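Local coordinates for alpha-L-rhamnosidase (Streptomyces avermitilis, PDB 3W5M), which releases terminal alpha-L-rhamnose by hydrolysis from citrus flavonoid glycosides and gum arabic, and binds L-rhamnose through a calcium-dependent carbohydrate-binding module, at residues A[705-710]-A[936-941]; A[68-73]-A[962-967]. All coordinates share one frame; numbering follows the deposited sequence.

Interaction 1. Residues A[705-710]-A[936-941]; sequences ALYQAY and GRAGYR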
# COMPACT_ATOMS: atom_id res chain seq x y z
N ALA A 705 2.69 -19.02 -3.43
CA ALA A 705 2.94 -18.25 -4.63
C ALA A 705 4.40 -17.71 -4.67
O ALA A 705 5.04 -17.77 -5.71
CB ALA A 705 1.90 -17.13 -4.78
N LEU A 706 4.92 -17.24 -3.54
CA LEU A 706 6.32 -16.75 -3.48
C LEU A 706 7.28 -17.91 -3.68
O LEU A 706 8.25 -17.81 -4.39
CB LEU A 706 6.64 -16.04 -2.17
CG LEU A 706 5.88 -14.75 -1.80
CD1 LEU A 706 6.24 -14.21 -0.42
CD2 LEU A 706 6.11 -13.65 -2.85
N TYR A 707 6.95 -19.06 -3.11
CA TYR A 707 7.79 -20.22 -3.32
C TYR A 707 7.86 -20.65 -4.80
O TYR A 707 8.95 -20.90 -5.34
CB TYR A 707 7.37 -21.36 -2.41
CG TYR A 707 8.24 -22.56 -2.62
CD1 TYR A 707 9.58 -22.54 -2.21
CD2 TYR A 707 7.75 -23.70 -3.26
CE1 TYR A 707 10.40 -23.64 -2.40
CE2 TYR A 707 8.57 -24.81 -3.45
CZ TYR A 707 9.89 -24.76 -3.02
OH TYR A 707 10.75 -25.83 -3.20
N GLN A 708 6.71 -20.73 -5.47
CA GLN A 708 6.66 -21.01 -6.90
C GLN A 708 7.47 -20.01 -7.75
O GLN A 708 8.23 -20.41 -8.66
CB GLN A 708 5.21 -21.07 -7.37
CG GLN A 708 4.52 -22.32 -6.85
CD GLN A 708 5.16 -23.57 -7.44
OE1 GLN A 708 5.28 -23.70 -8.66
NE2 GLN A 708 5.62 -24.46 -6.58
N ALA A 709 7.34 -18.71 -7.46
CA ALA A 709 8.02 -17.70 -8.27
C ALA A 709 9.50 -17.59 -7.98
O ALA A 709 10.31 -17.37 -8.91
CB ALA A 709 7.35 -16.33 -8.11
N TYR A 710 9.86 -17.73 -6.72
CA TYR A 710 11.23 -17.39 -6.29
C TYR A 710 12.01 -18.60 -5.78
O TYR A 710 13.23 -18.56 -5.69
CB TYR A 710 11.27 -16.24 -5.26
CG TYR A 710 10.59 -15.01 -5.79
CD1 TYR A 710 11.14 -14.27 -6.83
CD2 TYR A 710 9.37 -14.59 -5.24
CE1 TYR A 710 10.50 -13.14 -7.33
CE2 TYR A 710 8.72 -13.46 -5.74
CZ TYR A 710 9.29 -12.74 -6.78
OH TYR A 710 8.61 -11.62 -7.28
N GLY A 936 8.38 -24.80 -14.17
CA GLY A 936 8.28 -26.27 -14.08
C GLY A 936 8.74 -26.82 -12.74
O GLY A 936 8.19 -27.80 -12.22
N ARG A 937 9.76 -26.19 -12.18
CA ARG A 937 10.13 -26.43 -10.79
C ARG A 937 10.16 -25.07 -10.09
O ARG A 937 10.35 -24.04 -10.74
CB ARG A 937 11.51 -27.09 -10.68
CG ARG A 937 11.54 -28.57 -11.09
CD ARG A 937 12.97 -29.12 -10.98
NE ARG A 937 13.55 -28.86 -9.65
CZ ARG A 937 14.85 -28.77 -9.37
NH1 ARG A 937 15.77 -28.91 -10.33
NH2 ARG A 937 15.23 -28.52 -8.13
N ALA A 938 9.97 -25.07 -8.77
CA ALA A 938 9.87 -23.85 -8.00
C ALA A 938 11.05 -22.93 -8.26
O ALA A 938 12.22 -23.37 -8.35
CB ALA A 938 9.73 -24.13 -6.52
N GLY A 939 10.73 -21.65 -8.42
CA GLY A 939 11.75 -20.64 -8.66
C GLY A 939 12.33 -20.67 -10.06
O GLY A 939 13.36 -20.04 -10.30
N TYR A 940 11.69 -21.38 -10.99
CA TYR A 940 12.14 -21.46 -12.39
C TYR A 940 13.49 -22.18 -12.56
O TYR A 940 14.20 -21.95 -13.55
CB TYR A 940 12.19 -20.08 -13.07
CG TYR A 940 10.84 -19.44 -13.21
CD1 TYR A 940 10.25 -18.76 -12.13
CD2 TYR A 940 10.14 -19.52 -14.42
CE1 TYR A 940 8.98 -18.19 -12.25
CE2 TYR A 940 8.89 -18.96 -14.55
CZ TYR A 940 8.31 -18.30 -13.48
OH TYR A 940 7.05 -17.74 -13.64
N ARG A 941 13.83 -23.05 -11.60
CA ARG A 941 14.96 -23.96 -11.77
C ARG A 941 14.79 -24.77 -13.06
O ARG A 941 15.77 -25.12 -13.73
CB ARG A 941 15.09 -24.91 -10.57
CG ARG A 941 16.45 -25.57 -10.48
CD ARG A 941 17.55 -24.52 -10.67
NE ARG A 941 18.88 -25.11 -10.71
CZ ARG A 941 19.58 -25.47 -9.64
NH1 ARG A 941 19.08 -25.31 -8.42
NH2 ARG A 941 20.78 -25.99 -9.78
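One backbone hydrogen bond joins the two segments: Gly-939 N donates to Gln-708 O, at 2.8 Å and with an N-H...O angle of 160°. The same glycine makes a CA-H...O contact, its CA lying 3.6 Å from Ala-709 O, and two successive carbonyls at the C-terminal end of helix 698-710 thus meet one residue of the loop. Gly-939 has a positive phi (74°) and packs its CA against the Tyr-710 carbonyl carbon. The bent side chain of Gln-708 brings NE2 to 4.1 Å from Ala-938 CB.

The aromatic contacts are of two kinds. Ala-938 CB sits over one face of the Tyr-707 ring, a CH-pi contact 3.8 Å from the centroid and displaced toward CE2, the nearest ring atom at 3.4 Å. With chi1 at 180°, Tyr-707 sends its ring out beside its own carbonyl carbon, where the methyl can cover it; the hydroxyl is held by Glu-777. Tyr-940 instead presents an edge, with Ala-709 O in the ring plane and 3.5 Å from CD1.

Around this junction, the side chains of Ala-709 and Tyr-710 lie on helix 641-654, Tyr-707 touches helix 713-732, and the Tyr-940 ring meets Phe-960 of strand 955-962. The loop between strands 934-935 and 942-945 therefore seats the C-terminal beta domain against the end of a helix of the (alpha/alpha)6 barrel.

Interaction 2. Residues A[68-73]-A[962-967]; sequences DDSVLV and SLHGPV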
# COMPACT_ATOMS: atom_id res chain seq x y z
N ASP A 68 24.51 -27.51 -6.51
CA ASP A 68 24.03 -26.74 -7.65
C ASP A 68 23.18 -25.53 -7.22
O ASP A 68 22.52 -24.93 -8.06
CB ASP A 68 23.26 -27.61 -8.66
CG ASP A 68 21.98 -28.22 -8.08
OD1 ASP A 68 21.53 -27.82 -6.98
OD2 ASP A 68 21.40 -29.10 -8.75
N ASP A 69 23.21 -25.19 -5.93
CA ASP A 69 22.45 -24.03 -5.43
C ASP A 69 23.15 -22.73 -5.79
O ASP A 69 24.34 -22.55 -5.52
CB ASP A 69 22.30 -24.09 -3.91
CG ASP A 69 21.33 -25.17 -3.45
OD1 ASP A 69 20.43 -25.58 -4.22
OD2 ASP A 69 21.46 -25.60 -2.28
N SER A 70 22.41 -21.82 -6.41
CA SER A 70 23.00 -20.53 -6.81
C SER A 70 22.12 -19.33 -6.44
O SER A 70 22.48 -18.15 -6.69
CB SER A 70 23.34 -20.54 -8.30
OG SER A 70 22.19 -20.66 -9.13
N VAL A 71 21.00 -19.62 -5.78
CA VAL A 71 20.02 -18.61 -5.43
C VAL A 71 19.61 -18.78 -3.97
O VAL A 71 19.26 -19.90 -3.53
CB VAL A 71 18.82 -18.67 -6.43
CG1 VAL A 71 17.55 -18.07 -5.88
CG2 VAL A 71 19.22 -18.01 -7.76
N LEU A 72 19.67 -17.67 -3.23
CA LEU A 72 19.23 -17.58 -1.81
C LEU A 72 20.00 -18.55 -0.90
O LEU A 72 19.41 -19.25 -0.05
CB LEU A 72 17.71 -17.79 -1.68
CG LEU A 72 16.84 -16.75 -2.41
CD1 LEU A 72 15.38 -17.18 -2.39
CD2 LEU A 72 17.04 -15.39 -1.78
N VAL A 73 21.31 -18.61 -1.10
CA VAL A 73 22.20 -19.44 -0.27
C VAL A 73 22.53 -18.69 1.01
O VAL A 73 23.09 -17.58 0.96
CB VAL A 73 23.49 -19.82 -1.03
CG1 VAL A 73 24.40 -20.68 -0.14
CG2 VAL A 73 23.17 -20.51 -2.33
N SER A 962 14.05 -13.42 -13.74
CA SER A 962 14.02 -14.42 -12.66
C SER A 962 15.22 -14.23 -11.74
O SER A 962 16.19 -13.54 -12.09
CB SER A 962 13.99 -15.85 -13.23
OG SER A 962 15.29 -16.30 -13.52
N LEU A 963 15.21 -14.91 -10.58
CA LEU A 963 16.39 -14.87 -9.67
C LEU A 963 17.68 -15.45 -10.30
O LEU A 963 18.79 -14.99 -9.97
CB LEU A 963 16.12 -15.53 -8.30
CG LEU A 963 14.89 -15.04 -7.52
CD1 LEU A 963 14.92 -15.57 -6.09
CD2 LEU A 963 14.84 -13.51 -7.51
N HIS A 964 17.54 -16.40 -11.23
CA HIS A 964 18.68 -16.97 -11.94
C HIS A 964 19.14 -16.09 -13.11
O HIS A 964 20.16 -16.37 -13.72
CB HIS A 964 18.35 -18.36 -12.44
CG HIS A 964 18.04 -19.34 -11.34
ND1 HIS A 964 19.02 -20.03 -10.66
CD2 HIS A 964 16.87 -19.75 -10.81
CE1 HIS A 964 18.47 -20.82 -9.76
NE2 HIS A 964 17.16 -20.66 -9.82
N GLY A 965 18.39 -15.03 -13.41
CA GLY A 965 18.68 -14.13 -14.54
C GLY A 965 17.54 -14.14 -15.56
O GLY A 965 16.48 -14.76 -15.32
N PRO A 966 17.75 -13.48 -16.71
CA PRO A 966 16.61 -13.31 -17.63
C PRO A 966 16.14 -14.61 -18.31
O PRO A 966 16.95 -15.44 -18.76
CB PRO A 966 17.12 -12.27 -18.65
CG PRO A 966 18.61 -12.37 -18.59
CD PRO A 966 18.99 -12.86 -17.21
N VAL A 967 14.83 -14.78 -18.33
CA VAL A 967 14.18 -15.84 -19.08
C VAL A 967 13.39 -15.13 -20.18
O VAL A 967 12.45 -14.40 -19.88
CB VAL A 967 13.27 -16.69 -18.20
CG1 VAL A 967 12.52 -17.73 -19.03
CG2 VAL A 967 14.13 -17.39 -17.15
O HOH W 1 22.04 -18.34 -10.58
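Val-71 carries this contact by splitting its two methyls between neighbouring residues of a turn. CG2 stands over one face of the His-964 imidazole, a CH-pi contact 3.7 Å from the centroid and only 20° off the ring normal, displaced toward the ND1-CE1 side. CG1 meets Leu-963 CD1 at 3.6 Å. The torsion (chi1 158°) sets CG1 anti to the backbone N and CG2 anti to the carbonyl carbon, which directs one branch to each partner. Leu-72 adds a looser touch, its CD1 being 4.1 Å from Leu-963 CD1.

At the edge of the imidazole, near its plane, lies Ser-70 OG. A water 2.7 Å from Ser-70 OG makes only a weak, long link to His-964 ND1, and the serine hydroxyl is also hydrogen-bonded to Asn-987.

Further out, a type I beta turn from Ser-962 to Gly-965 places Leu-963 and His-964 side by side at its corner. Gly-965 N bonds to Ser-962 O, while Ser-962 OG donates to Gly-965 O at 2.7 Å, in the carbonyl plane and on a lone pair. In the 68-73 segment, Ser-70 and Val-73 are backbone-bonded to Trp-29 and Leu-27, and Leu-72 and Val-73 both face Leu-27 in a G1 beta bulge. The arrangement is that of a beta-hairpin tip, between strands 955-962 and 965-974, meeting the bulged loop that leads into strand 73-74 of the N-terminal immunoglobulin-like domain.

How the interactions relate
From the N terminus, the chain first passes 68-73 in the immunoglobulin-like domain, and interaction 2 is completed only 889 residues later, at 962-967. Interaction 1 lies wholly within that span: 705-710 in the helical barrel is rejoined at 936-941 across 226 residues, so the two loops nest without crossing. Both closing segments belong to the C-terminal beta domain, which thereby touches the barrel on one hand and the N-terminal domain on the other. With centres about 10 Å apart, the contacts also meet directly: Leu-963 CD1 packs on Tyr-710 O, and His-964 CD2 on Gly-939 O.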